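Local coordinates for signal peptidase I (Enterococcus faecalis, PDB 4ME8), which probably cleaves the hydrophobic N-terminal signal or leader sequences from secreted proteins as a serine endopeptidase of the S26 family, at residues K46-L51 with G108-L113; L103-G108 with F126-Q131; R59-Y64 with N87-F92. One frame throughout, in Å; residues are numbered along the deposited sequence.

Overall arrangement
Contacts 1 and 2 belong to one antiparallel sheet, in which strand 109-113 lies between strands 43-50 and 129-130; they share Gly108, and their centres are about 7 Å apart. Contact 1 is core: backbone hydrogen bonds join two strands, with apolar side chains beside them. Contact 2, partly buried at the margin of that sheet, depends on a proline over one face of an aromatic ring and a single backbone bond. Contact 3 lies about 16 Å (centre to centre) from contact 1 and closer to the surface, where aspartates and waters tie a hairpin turn of the second sheet to a loop. Phe92 on Phe111 and Leu63 on Ile49 connect contacts 1 and 3.

Contact 1 (K46-L51 with G108-L113); sequences KRLIGL and GMYFVL
A classic beta bulge interrupts the antiparallel pairing of strands 43-50 and 109-113: Ile49 and Gly50 both face Phe111, and their two N-H groups share Phe111 O, at 3.0 Å from Ile49 N and 2.9 Å from Gly50 N. The first donor lies in the carbonyl plane, the second is tilted from it by 24°. Gly50, with no side chain, lets the two strands come close here: Gly50 CA lies 3.9 Å from Phe111 CB. Arg47 and Leu113 form the next hydrogen-bonded pair, and the guanidinium of Arg47 goes on to a salt bridge with Asp115.

Lys46, a predicted active-site residue, can be followed outward. Its CB lies 3.7 Å from Val112 CG2, and CG passes near the same methyl. A bend at chi2 (-68°) then turns the chain, CD skirts the carbonyl carbon of Leu113, and NZ departs to hydrogen-bond Ser120 OG. Ile49, beta-branched and apolar, sets CG1 against CB, CG and CD1 of Leu113.

Leu48 grips Tyr110 with both branches. CD1 touches the ring at Tyr110 CD1 (3.5 Å), while Leu48 CD2 stands over one face in a CH-pi contact, 4.1 Å from the Tyr110 ring centroid.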
ATOM      1  N   LYS A  46       5.613   3.356   5.634  1.00 44.84           N
ATOM      2  CA  LYS A  46       4.748   3.250   4.456  1.00 42.18           C
ATOM      3  C   LYS A  46       3.303   3.558   4.825  1.00 40.11           C
ATOM      4  O   LYS A  46       2.949   3.554   5.997  1.00 40.68           O
ATOM      5  CB  LYS A  46       4.826   1.856   3.817  1.00 42.60           C
ATOM      6  CG  LYS A  46       6.195   1.460   3.261  1.00 43.94           C
ATOM      7  CD  LYS A  46       6.611   2.268   2.036  1.00 44.62           C
ATOM      8  CE  LYS A  46       8.103   2.105   1.803  1.00 48.13           C
ATOM      9  NZ  LYS A  46       8.606   2.741   0.558  1.00 50.27           N
ATOM     10  N   ARG A  47       2.493   3.830   3.806  1.00 38.71           N
ATOM     11  CA  ARG A  47       1.080   4.120   3.971  1.00 38.46           C
ATOM     12  C   ARG A  47       0.221   2.848   3.952  1.00 37.61           C
ATOM     13  O   ARG A  47       0.382   1.972   3.098  1.00 35.92           O
ATOM     14  CB  ARG A  47       0.600   5.095   2.890  1.00 38.51           C
ATOM     15  CG  ARG A  47      -0.626   5.882   3.316  1.00 38.61           C
ATOM     16  CD  ARG A  47      -1.038   6.925   2.291  1.00 39.48           C
ATOM     17  NE  ARG A  47      -0.140   8.081   2.281  1.00 40.97           N
ATOM     18  CZ  ARG A  47      -0.272   9.158   3.062  1.00 42.12           C
ATOM     19  NH1 ARG A  47      -1.265   9.242   3.944  1.00 41.58           N
ATOM     20  NH2 ARG A  47       0.603  10.155   2.967  1.00 43.62           N
ATOM     21  N   LEU A  48      -0.675   2.759   4.930  1.00 38.39           N
ATOM     22  CA  LEU A  48      -1.611   1.655   5.021  1.00 37.79           C
ATOM     23  C   LEU A  48      -2.663   1.833   3.927  1.00 36.49           C
ATOM     24  O   LEU A  48      -3.324   2.869   3.857  1.00 35.85           O
ATOM     25  CB  LEU A  48      -2.261   1.629   6.411  1.00 38.88           C
ATOM     26  CG  LEU A  48      -3.266   0.503   6.677  1.00 39.44           C
ATOM     27  CD1 LEU A  48      -2.713  -0.835   6.195  1.00 40.18           C
ATOM     28  CD2 LEU A  48      -3.594   0.447   8.157  1.00 41.30           C
ATOM     29  N   ILE A  49      -2.780   0.830   3.059  1.00 37.23           N
ATOM     30  CA  ILE A  49      -3.672   0.894   1.896  1.00 37.30           C
ATOM     31  C   ILE A  49      -4.748  -0.196   1.985  1.00 37.08           C
ATOM     32  O   ILE A  49      -5.944   0.083   1.830  1.00 37.43           O
ATOM     33  CB  ILE A  49      -2.857   0.794   0.588  1.00 38.37           C
ATOM     34  CG1 ILE A  49      -1.985   2.052   0.416  1.00 38.94           C
ATOM     35  CG2 ILE A  49      -3.757   0.595  -0.618  1.00 39.34           C
ATOM     36  CD1 ILE A  49      -2.745   3.352   0.192  1.00 39.08           C
ATOM     37  N   GLY A  50      -4.324  -1.420   2.265  1.00 36.55           N
ATOM     38  CA  GLY A  50      -5.246  -2.540   2.387  1.00 37.48           C
ATOM     39  C   GLY A  50      -5.234  -3.181   3.760  1.00 37.74           C
ATOM     40  O   GLY A  50      -4.172  -3.416   4.335  1.00 37.63           O
ATOM     41  N   LEU A  51      -6.434  -3.488   4.247  1.00 38.30           N
ATOM     42  CA  LEU A  51      -6.676  -4.056   5.576  1.00 40.08           C
ATOM     43  C   LEU A  51      -7.228  -5.474   5.394  1.00 42.17           C
ATOM     44  O   LEU A  51      -7.708  -5.794   4.310  1.00 41.05           O
ATOM     45  CB  LEU A  51      -7.714  -3.193   6.304  1.00 40.55           C
ATOM     46  CG  LEU A  51      -7.312  -1.743   6.648  1.00 39.90           C
ATOM     47  CD1 LEU A  51      -8.501  -0.799   6.571  1.00 40.77           C
ATOM     48  CD2 LEU A  51      -6.718  -1.673   8.040  1.00 41.10           C
ATOM     49  N   GLY A 108      -4.745 -10.600   9.965  1.00 61.91           N
ATOM     50  CA  GLY A 108      -3.563 -10.174  10.721  1.00 62.08           C
ATOM     51  C   GLY A 108      -2.450  -9.591   9.872  1.00 58.18           C
ATOM     52  O   GLY A 108      -1.285  -9.635  10.257  1.00 58.92           O
HETATM   53  N   MSE A 109      -2.805  -9.033   8.719  1.00 54.98           N
HETATM   54  CA  MSE A 109      -1.818  -8.465   7.807  1.00 53.15           C
HETATM   55  C   MSE A 109      -2.314  -7.234   7.112  1.00 48.58           C
HETATM   56  O   MSE A 109      -3.517  -7.012   7.018  1.00 47.41           O
HETATM   57  CB  MSE A 109      -1.451  -9.529   6.786  1.00 56.54           C
HETATM   58  CG  MSE A 109      -0.722 -10.649   7.526  1.00 63.23           C
HETATM   59 SE   MSE A 109       0.494 -11.549   6.307  0.75 70.18          SE
HETATM   60  CE  MSE A 109       2.075 -10.405   6.457  1.00 65.80           C
ATOM     61  N   TYR A 110      -1.363  -6.439   6.616  1.00 45.68           N
ATOM     62  CA  TYR A 110      -1.620  -5.197   5.897  1.00 41.76           C
ATOM     63  C   TYR A 110      -0.960  -5.205   4.517  1.00 40.89           C
ATOM     64  O   TYR A 110       0.074  -5.844   4.309  1.00 41.97           O
ATOM     65  CB  TYR A 110      -1.028  -4.007   6.672  1.00 41.33           C
ATOM     66  CG  TYR A 110      -1.669  -3.648   8.010  1.00 42.05           C
ATOM     67  CD1 TYR A 110      -3.048  -3.694   8.194  1.00 42.08           C
ATOM     68  CD2 TYR A 110      -0.890  -3.192   9.070  1.00 43.72           C
ATOM     69  CE1 TYR A 110      -3.625  -3.323   9.401  1.00 43.79           C
ATOM     70  CE2 TYR A 110      -1.456  -2.816  10.276  1.00 45.16           C
ATOM     71  CZ  TYR A 110      -2.824  -2.889  10.442  1.00 45.30           C
ATOM     72  OH  TYR A 110      -3.399  -2.521  11.637  1.00 47.31           O
ATOM     73  N   PHE A 111      -1.569  -4.466   3.591  1.00 40.00           N
ATOM     74  CA  PHE A 111      -0.982  -4.124   2.307  1.00 39.79           C
ATOM     75  C   PHE A 111      -0.625  -2.653   2.386  1.00 39.15           C
ATOM     76  O   PHE A 111      -1.480  -1.819   2.710  1.00 39.01           O
ATOM     77  CB  PHE A 111      -1.989  -4.349   1.174  1.00 40.36           C
ATOM     78  CG  PHE A 111      -1.402  -4.173  -0.195  1.00 40.55           C
ATOM     79  CD1 PHE A 111      -0.736  -5.215  -0.813  1.00 42.37           C
ATOM     80  CD2 PHE A 111      -1.501  -2.957  -0.855  1.00 39.31           C
ATOM     81  CE1 PHE A 111      -0.181  -5.050  -2.076  1.00 44.21           C
ATOM     82  CE2 PHE A 111      -0.942  -2.780  -2.105  1.00 40.48           C
ATOM     83  CZ  PHE A 111      -0.283  -3.827  -2.723  1.00 43.25           C
ATOM     84  N   VAL A 112       0.639  -2.332   2.131  1.00 40.19           N
ATOM     85  CA  VAL A 112       1.118  -0.945   2.255  1.00 39.42           C
ATOM     86  C   VAL A 112       1.777  -0.469   0.958  1.00 39.74           C
ATOM     87  O   VAL A 112       2.252  -1.274   0.175  1.00 40.33           O
ATOM     88  CB  VAL A 112       2.089  -0.777   3.440  1.00 40.38           C
ATOM     89  CG1 VAL A 112       1.444  -1.259   4.743  1.00 40.45           C
ATOM     90  CG2 VAL A 112       3.415  -1.493   3.188  1.00 42.01           C
ATOM     91  N   LEU A 113       1.756   0.839   0.721  1.00 39.50           N
ATOM     92  CA  LEU A 113       2.401   1.437  -0.444  1.00 39.60           C
ATOM     93  C   LEU A 113       3.093   2.728  -0.021  1.00 40.05           C
ATOM     94  O   LEU A 113       2.620   3.408   0.884  1.00 39.82           O
ATOM     95  CB  LEU A 113       1.374   1.760  -1.524  1.00 39.71           C
ATOM     96  CG  LEU A 113       0.571   0.641  -2.187  1.00 39.73           C
ATOM     97  CD1 LEU A 113      -0.445   1.253  -3.129  1.00 40.57           C
ATOM     98  CD2 LEU A 113       1.451  -0.335  -2.953  1.00 41.56           C
TER

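Contact 2 (L103-G108 with F126-Q131); sequences LTVPEG and FGFVKQ
Pro106 lays its CD squarely over one face of the Phe128 ring, 3.6 Å from the ring centroid and only 8° off the ring normal, a well-centred CH-pi contact. The CD of a proline is bonded to the ring nitrogen, so its hydrogens are somewhat polarised and suit an aromatic face; Pro106 CG adds to the cover, reaching the Phe128 CD2 side of the ring at 3.9 Å.

The conformation of Phe128 explains the meeting. Its CB already points toward segment 103-108; with CG opposite the carbonyl carbon (chi1 -60°) the ring is set against Pro106, and the rotation about chi2 turns its face to the proline. Val105 approaches the same ring near CE1: its CG2 lies 4.1 Å from Phe128 CE1, and its CA is about as close. The beta-branched valine holds CG1 opposite its own nitrogen, which leaves CG2 as the methyl nearest the ring. Phe128 also packs on Met109 and Phe111 of strand 109-113, so the phenyl ring fills the angle between loop and sheet.

Farther along, the chemistry becomes polar. Gln131 N donates to Gly108 O at 3.2 Å, its nitrogen standing 42° out of the carbonyl plane. The Gln131 side chain runs extended beyond CG, with its aliphatic part close on the glycine: Gln131 CG is 3.4 Å from Gly108 C. Glycine suits this place in the loop through its positive phi, and its bareness lets the glutamine methylenes come near the backbone.

Gly108 lies directly before strand 109-113, and Val129 pairs with Tyr110 of that strand. The contact thus fastens the loop leading into strand 109-113 to the residues on either side of strand 129-130, an outermost strand of the five-stranded antiparallel sheet in this S26 peptidase.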
ATOM      1  N   LEU A 103      -6.351 -13.395  -3.247  1.00 64.28           N
ATOM      2  CA  LEU A 103      -7.578 -12.652  -3.544  1.00 62.48           C
ATOM      3  C   LEU A 103      -7.674 -11.435  -2.636  1.00 58.24           C
ATOM      4  O   LEU A 103      -7.963 -10.328  -3.092  1.00 57.64           O
ATOM      5  CB  LEU A 103      -8.817 -13.528  -3.358  1.00 66.07           C
ATOM      6  N   THR A 104      -7.403 -11.655  -1.351  1.00 55.80           N
ATOM      7  CA  THR A 104      -7.579 -10.649  -0.323  1.00 50.71           C
ATOM      8  C   THR A 104      -6.378 -10.554   0.611  1.00 49.85           C
ATOM      9  O   THR A 104      -5.521 -11.432   0.651  1.00 51.96           O
ATOM     10  CB  THR A 104      -8.812 -10.961   0.546  1.00 50.90           C
ATOM     11  OG1 THR A 104      -8.623 -12.205   1.231  1.00 53.51           O
ATOM     12  CG2 THR A 104     -10.079 -11.027  -0.293  1.00 51.33           C
ATOM     13  N   VAL A 105      -6.345  -9.472   1.377  1.00 47.04           N
ATOM     14  CA  VAL A 105      -5.354  -9.296   2.428  1.00 46.78           C
ATOM     15  C   VAL A 105      -5.636 -10.309   3.536  1.00 49.87           C
ATOM     16  O   VAL A 105      -6.757 -10.354   4.045  1.00 50.17           O
ATOM     17  CB  VAL A 105      -5.424  -7.883   3.017  1.00 43.86           C
ATOM     18  CG1 VAL A 105      -4.388  -7.709   4.116  1.00 44.54           C
ATOM     19  CG2 VAL A 105      -5.213  -6.848   1.924  1.00 41.85           C
ATOM     20  N   PRO A 106      -4.632 -11.134   3.905  1.00 52.44           N
ATOM     21  CA  PRO A 106      -4.879 -12.156   4.924  1.00 56.71           C
ATOM     22  C   PRO A 106      -5.187 -11.583   6.306  1.00 56.85           C
ATOM     23  O   PRO A 106      -4.871 -10.426   6.593  1.00 54.91           O
ATOM     24  CB  PRO A 106      -3.565 -12.965   4.962  1.00 60.04           C
ATOM     25  CG  PRO A 106      -2.811 -12.583   3.736  1.00 57.69           C
ATOM     26  CD  PRO A 106      -3.247 -11.181   3.411  1.00 52.76           C
ATOM     27  N   GLU A 107      -5.815 -12.398   7.143  1.00 60.79           N
ATOM     28  CA  GLU A 107      -6.095 -12.024   8.517  1.00 62.35           C
ATOM     29  C   GLU A 107      -4.770 -11.713   9.234  1.00 63.35           C
ATOM     30  O   GLU A 107      -3.786 -12.445   9.090  1.00 65.87           O
ATOM     31  CB  GLU A 107      -6.864 -13.144   9.231  1.00 67.29           C
ATOM     32  CG  GLU A 107      -8.224 -13.439   8.623  1.00 67.34           C
ATOM     33  N   GLY A 108      -4.745 -10.600   9.965  1.00 61.91           N
ATOM     34  CA  GLY A 108      -3.563 -10.174  10.721  1.00 62.08           C
ATOM     35  C   GLY A 108      -2.450  -9.591   9.872  1.00 58.18           C
ATOM     36  O   GLY A 108      -1.285  -9.635  10.257  1.00 58.92           O
ATOM     37  N   PHE A 126       7.634  -6.515  -1.726  1.00 55.33           N
ATOM     38  CA  PHE A 126       7.953  -7.371  -0.561  1.00 55.83           C
ATOM     39  C   PHE A 126       6.750  -8.089   0.087  1.00 55.22           C
ATOM     40  O   PHE A 126       6.908  -8.780   1.100  1.00 57.03           O
ATOM     41  CB  PHE A 126       8.837  -6.652   0.489  1.00 55.01           C
ATOM     42  CG  PHE A 126       8.214  -5.443   1.166  1.00 51.79           C
ATOM     43  CD1 PHE A 126       6.882  -5.419   1.565  1.00 49.61           C
ATOM     44  CD2 PHE A 126       9.010  -4.352   1.480  1.00 51.11           C
ATOM     45  CE1 PHE A 126       6.347  -4.319   2.205  1.00 46.91           C
ATOM     46  CE2 PHE A 126       8.486  -3.245   2.131  1.00 49.22           C
ATOM     47  CZ  PHE A 126       7.151  -3.228   2.499  1.00 47.57           C
ATOM     48  N   GLY A 127       5.561  -7.943  -0.495  1.00 52.87           N
ATOM     49  CA  GLY A 127       4.397  -8.696  -0.035  1.00 52.50           C
ATOM     50  C   GLY A 127       3.759  -8.079   1.191  1.00 49.82           C
ATOM     51  O   GLY A 127       4.048  -6.940   1.534  1.00 48.57           O
ATOM     52  N   PHE A 128       2.899  -8.837   1.862  1.00 50.24           N
ATOM     53  CA  PHE A 128       2.119  -8.310   2.983  1.00 48.77           C
ATOM     54  C   PHE A 128       2.973  -8.069   4.230  1.00 49.83           C
ATOM     55  O   PHE A 128       3.990  -8.734   4.437  1.00 51.44           O
ATOM     56  CB  PHE A 128       0.950  -9.245   3.330  1.00 50.32           C
ATOM     57  CG  PHE A 128      -0.025  -9.456   2.199  1.00 50.07           C
ATOM     58  CD1 PHE A 128      -0.863  -8.423   1.776  1.00 46.75           C
ATOM     59  CD2 PHE A 128      -0.114 -10.696   1.555  1.00 52.99           C
ATOM     60  CE1 PHE A 128      -1.764  -8.622   0.737  1.00 46.39           C
ATOM     61  CE2 PHE A 128      -1.011 -10.892   0.512  1.00 52.59           C
ATOM     62  CZ  PHE A 128      -1.835  -9.851   0.105  1.00 49.56           C
ATOM     63  N   VAL A 129       2.534  -7.117   5.059  1.00 48.42           N
ATOM     64  CA  VAL A 129       3.216  -6.781   6.308  1.00 50.06           C
ATOM     65  C   VAL A 129       2.443  -7.341   7.504  1.00 52.63           C
ATOM     66  O   VAL A 129       1.231  -7.162   7.594  1.00 51.42           O
ATOM     67  CB  VAL A 129       3.344  -5.244   6.460  1.00 47.54           C
ATOM     68  CG1 VAL A 129       3.966  -4.874   7.807  1.00 48.70           C
ATOM     69  CG2 VAL A 129       4.142  -4.670   5.293  1.00 46.03           C
ATOM     70  N   LYS A 130       3.128  -8.011   8.425  1.00 57.04           N
ATOM     71  CA  LYS A 130       2.458  -8.512   9.633  1.00 61.10           C
ATOM     72  C   LYS A 130       2.050  -7.342  10.522  1.00 59.68           C
ATOM     73  O   LYS A 130       2.887  -6.512  10.870  1.00 59.62           O
ATOM     74  CB  LYS A 130       3.338  -9.516  10.407  1.00 67.05           C
ATOM     75  CG  LYS A 130       3.426 -10.875   9.723  1.00 70.44           C
ATOM     76  CD  LYS A 130       3.898 -12.017  10.614  1.00 77.97           C
ATOM     77  CE  LYS A 130       3.336 -13.340  10.087  1.00 81.13           C
ATOM     78  NZ  LYS A 130       4.063 -14.554  10.552  1.00 88.56           N
ATOM     79  N   GLN A 131       0.758  -7.272  10.851  1.00 59.06           N
ATOM     80  CA  GLN A 131       0.229  -6.277  11.797  1.00 58.80           C
ATOM     81  C   GLN A 131       1.055  -6.209  13.081  1.00 61.84           C
ATOM     82  O   GLN A 131       1.440  -5.126  13.514  1.00 60.93           O
ATOM     83  CB  GLN A 131      -1.221  -6.600  12.178  1.00 60.29           C
ATOM     84  CG  GLN A 131      -2.245  -6.387  11.078  1.00 56.77           C
ATOM     85  CD  GLN A 131      -3.687  -6.437  11.575  1.00 58.63           C
ATOM     86  OE1 GLN A 131      -3.957  -6.528  12.764  1.00 60.28           O
ATOM     87  NE2 GLN A 131      -4.623  -6.369  10.647  1.00 59.74           N
TER

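Contact 3 (R59-Y64 with N87-F92)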
ATOM      1  N   ARG A  59      -6.260   0.317 -11.196  1.00 65.97           N
ATOM      2  CA  ARG A  59      -6.548   0.304 -12.622  1.00 73.41           C
ATOM      3  C   ARG A  59      -6.623   1.761 -13.082  1.00 76.78           C
ATOM      4  O   ARG A  59      -7.366   2.560 -12.503  1.00 74.18           O
ATOM      5  CB  ARG A  59      -7.861  -0.439 -12.915  1.00 76.51           C
ATOM      6  CG  ARG A  59      -8.205  -0.530 -14.397  1.00 86.15           C
ATOM      7  CD  ARG A  59      -9.331  -1.518 -14.699  1.00 91.39           C
ATOM      8  NE  ARG A  59     -10.672  -0.960 -14.487  1.00 92.28           N
ATOM      9  CZ  ARG A  59     -11.444  -1.160 -13.413  1.00 91.60           C
ATOM     10  NH1 ARG A  59     -11.044  -1.918 -12.391  1.00 87.25           N
ATOM     11  NH2 ARG A  59     -12.644  -0.588 -13.357  1.00 94.33           N
ATOM     12  N   ASP A  60      -5.835   2.098 -14.106  1.00 81.37           N
ATOM     13  CA  ASP A  60      -5.768   3.458 -14.660  1.00 85.09           C
ATOM     14  C   ASP A  60      -5.411   4.505 -13.603  1.00 79.77           C
ATOM     15  O   ASP A  60      -5.907   5.636 -13.625  1.00 80.04           O
ATOM     16  CB  ASP A  60      -7.073   3.813 -15.382  1.00 91.64           C
ATOM     17  CG  ASP A  60      -7.255   3.027 -16.669  1.00100.18           C
ATOM     18  OD1 ASP A  60      -6.313   3.004 -17.491  1.00108.04           O
ATOM     19  OD2 ASP A  60      -8.342   2.442 -16.868  1.00103.51           O
ATOM     20  N   ASP A  61      -4.534   4.101 -12.684  1.00 74.51           N
ATOM     21  CA  ASP A  61      -3.978   4.969 -11.650  1.00 71.08           C
ATOM     22  C   ASP A  61      -4.959   5.309 -10.516  1.00 66.82           C
ATOM     23  O   ASP A  61      -4.707   6.234  -9.734  1.00 65.22           O
ATOM     24  CB  ASP A  61      -3.414   6.255 -12.270  1.00 76.76           C
ATOM     25  CG  ASP A  61      -2.088   6.657 -11.668  1.00 77.65           C
ATOM     26  OD1 ASP A  61      -1.378   5.771 -11.158  1.00 74.91           O
ATOM     27  OD2 ASP A  61      -1.739   7.854 -11.725  1.00 84.04           O
ATOM     28  N   THR A  62      -6.049   4.545 -10.413  1.00 63.84           N
ATOM     29  CA  THR A  62      -7.059   4.757  -9.385  1.00 58.93           C
ATOM     30  C   THR A  62      -7.079   3.562  -8.437  1.00 54.03           C
ATOM     31  O   THR A  62      -7.026   2.415  -8.879  1.00 53.43           O
ATOM     32  CB  THR A  62      -8.458   4.946 -10.008  1.00 61.59           C
ATOM     33  OG1 THR A  62      -8.422   6.008 -10.975  1.00 66.30           O
ATOM     34  CG2 THR A  62      -9.492   5.267  -8.937  1.00 58.79           C
ATOM     35  N   LEU A  63      -7.143   3.853  -7.137  1.00 50.06           N
ATOM     36  CA  LEU A  63      -7.219   2.830  -6.090  1.00 46.09           C
ATOM     37  C   LEU A  63      -8.641   2.282  -5.910  1.00 45.66           C
ATOM     38  O   LEU A  63      -9.580   3.040  -5.681  1.00 45.43           O
ATOM     39  CB  LEU A  63      -6.758   3.414  -4.753  1.00 43.48           C
ATOM     40  CG  LEU A  63      -6.947   2.557  -3.500  1.00 40.56           C
ATOM     41  CD1 LEU A  63      -6.244   1.205  -3.628  1.00 39.88           C
ATOM     42  CD2 LEU A  63      -6.456   3.317  -2.275  1.00 38.73           C
ATOM     43  N   TYR A  64      -8.761   0.959  -5.987  1.00 45.39           N
ATOM     44  CA  TYR A  64      -9.996   0.242  -5.726  1.00 45.76           C
ATOM     45  C   TYR A  64      -9.802  -0.709  -4.532  1.00 42.79           C
ATOM     46  O   TYR A  64      -8.934  -1.573  -4.561  1.00 42.94           O
ATOM     47  CB  TYR A  64     -10.406  -0.555  -6.973  1.00 49.29           C
ATOM     48  CG  TYR A  64     -10.846   0.306  -8.144  1.00 52.85           C
ATOM     49  CD1 TYR A  64      -9.915   0.859  -9.015  1.00 55.31           C
ATOM     50  CD2 TYR A  64     -12.194   0.563  -8.380  1.00 55.31           C
ATOM     51  CE1 TYR A  64     -10.307   1.647 -10.083  1.00 59.34           C
ATOM     52  CE2 TYR A  64     -12.599   1.346  -9.448  1.00 59.76           C
ATOM     53  CZ  TYR A  64     -11.648   1.884 -10.297  1.00 61.61           C
ATOM     54  OH  TYR A  64     -12.038   2.661 -11.350  1.00 66.79           O
ATOM     55  N   ASN A  87       1.175   5.940 -16.100  1.00103.98           N
ATOM     56  CA  ASN A  87       0.498   5.811 -14.804  1.00 94.02           C
ATOM     57  C   ASN A  87       1.530   5.768 -13.674  1.00 87.02           C
ATOM     58  O   ASN A  87       2.506   5.015 -13.740  1.00 86.01           O
ATOM     59  CB  ASN A  87      -0.365   4.544 -14.737  1.00 90.35           C
ATOM     60  CG  ASN A  87      -1.719   4.702 -15.415  1.00 93.08           C
ATOM     61  OD1 ASN A  87      -2.185   5.814 -15.683  1.00 95.05           O
ATOM     62  ND2 ASN A  87      -2.369   3.575 -15.675  1.00 91.59           N
ATOM     63  N   TYR A  88       1.299   6.575 -12.643  1.00 81.29           N
ATOM     64  CA  TYR A  88       2.197   6.678 -11.493  1.00 75.43           C
ATOM     65  C   TYR A  88       2.325   5.340 -10.753  1.00 71.08           C
ATOM     66  O   TYR A  88       3.416   4.951 -10.321  1.00 70.22           O
ATOM     67  CB  TYR A  88       1.665   7.757 -10.546  1.00 72.54           C
ATOM     68  CG  TYR A  88       2.639   8.221  -9.497  1.00 69.65           C
ATOM     69  CD1 TYR A  88       3.842   8.810  -9.856  1.00 73.05           C
ATOM     70  CD2 TYR A  88       2.345   8.095  -8.146  1.00 64.99           C
ATOM     71  CE1 TYR A  88       4.737   9.252  -8.898  1.00 71.65           C
ATOM     72  CE2 TYR A  88       3.229   8.538  -7.180  1.00 63.61           C
ATOM     73  CZ  TYR A  88       4.426   9.114  -7.561  1.00 67.08           C
ATOM     74  OH  TYR A  88       5.316   9.552  -6.609  1.00 66.36           O
ATOM     75  N   THR A  89       1.195   4.655 -10.603  1.00 68.69           N
ATOM     76  CA  THR A  89       1.139   3.318 -10.020  1.00 64.43           C
ATOM     77  C   THR A  89       0.649   2.366 -11.107  1.00 66.89           C
ATOM     78  O   THR A  89      -0.372   2.627 -11.743  1.00 68.47           O
ATOM     79  CB  THR A  89       0.157   3.256  -8.824  1.00 59.34           C
ATOM     80  OG1 THR A  89       0.480   4.276  -7.868  1.00 57.04           O
ATOM     81  CG2 THR A  89       0.210   1.896  -8.145  1.00 55.80           C
ATOM     82  N   GLN A  90       1.371   1.266 -11.311  1.00 67.77           N
ATOM     83  CA  GLN A  90       1.029   0.308 -12.366  1.00 71.67           C
ATOM     84  C   GLN A  90      -0.268  -0.423 -12.022  1.00 69.05           C
ATOM     85  O   GLN A  90      -0.624  -0.565 -10.840  1.00 63.63           O
ATOM     86  CB  GLN A  90       2.186  -0.689 -12.634  1.00 74.47           C
ATOM     87  CG  GLN A  90       2.295  -1.912 -11.709  1.00 72.32           C
ATOM     88  CD  GLN A  90       3.093  -1.645 -10.437  1.00 71.81           C
ATOM     89  OE1 GLN A  90       2.884  -0.635  -9.758  1.00 71.36           O
ATOM     90  NE2 GLN A  90       4.010  -2.557 -10.103  1.00 71.62           N
ATOM     91  N   ASP A  91      -0.982  -0.862 -13.056  1.00 71.07           N
ATOM     92  CA  ASP A  91      -2.151  -1.714 -12.866  1.00 69.83           C
ATOM     93  C   ASP A  91      -1.757  -2.998 -12.110  1.00 66.93           C
ATOM     94  O   ASP A  91      -0.762  -3.649 -12.432  1.00 70.83           O
ATOM     95  CB  ASP A  91      -2.794  -2.085 -14.214  1.00 75.45           C
ATOM     96  CG  ASP A  91      -3.388  -0.879 -14.955  1.00 78.87           C
ATOM     97  OD1 ASP A  91      -3.603   0.188 -14.344  1.00 76.77           O
ATOM     98  OD2 ASP A  91      -3.649  -1.009 -16.167  1.00 83.75           O
ATOM     99  N   PHE A  92      -2.530  -3.343 -11.090  1.00 62.97           N
ATOM    100  CA  PHE A  92      -2.366  -4.619 -10.409  1.00 62.04           C
ATOM    101  C   PHE A  92      -3.596  -4.951  -9.582  1.00 59.54           C
ATOM    102  O   PHE A  92      -4.407  -4.080  -9.287  1.00 58.96           O
ATOM    103  CB  PHE A  92      -1.114  -4.629  -9.511  1.00 60.78           C
ATOM    104  CG  PHE A  92      -1.196  -3.704  -8.312  1.00 56.96           C
ATOM    105  CD1 PHE A  92      -0.769  -2.388  -8.403  1.00 56.73           C
ATOM    106  CD2 PHE A  92      -1.668  -4.164  -7.085  1.00 54.06           C
ATOM    107  CE1 PHE A  92      -0.831  -1.541  -7.304  1.00 54.14           C
ATOM    108  CE2 PHE A  92      -1.743  -3.320  -5.987  1.00 51.46           C
ATOM    109  CZ  PHE A  92      -1.320  -2.008  -6.096  1.00 50.93           C
TER
HETATM  110  O   HOH W   1      -1.020   6.300  -8.373  1.00 42.30           O
HETATM  111  O   HOH W   2      -2.761   1.538 -12.280  1.00 52.22           O
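Asp61 reaches from a type I' beta turn, Arg59 to Thr62, into the backbone of segment 87-92, and this is the tight half of the contact. Its OD1 accepts from Thr89 N at 2.9 Å, met nearly along the C-O axis, with an N-H...O angle of 169°. OD2 takes a weak bond from Tyr88 N, 3.4 Å away, so that both carboxylate oxygens face main-chain N-H groups. The side chain, with chi1 at an unusual -138°, brings its carboxylate close to Tyr88 CB as well. Water 1 adds a further donor to Asp61 OD1 and also hydrogen-bonds Thr89 OG1, which has a second partner in Arg117. Several donors around one carboxylate would probably stabilise its negative charge, and aspartate suits the place because its short side chain can face consecutive backbone nitrogens.

One residue earlier in the turn, the roles are reversed: Asp91 OD1 accepts from Asp60 N at 2.9 Å, on the syn side but 31° out of the carboxylate plane. Water 2 gives a hydrogen to the same Asp91 OD1 and another to Thr89 O, while it accepts from Asp61 N, so it bridges turn and loop.

The solvent side is looser. The Asp60 side chain is exposed and points away from the loop, and Asn87 merely lies alongside, its ND2 3.5 Å from Asp60 CA and its OD1 3.7 Å from Asp61 CB.

The turn joins strands 56-59 and 62-65 as a beta hairpin of the four-stranded sheet. Segment 87-92 leads into edge strand 92-93, where Phe92 pairs with Tyr58; Thr89 and Phe92 also touch Arg124 of helix 123-126, and Tyr88 OH bonds to Asp115 O.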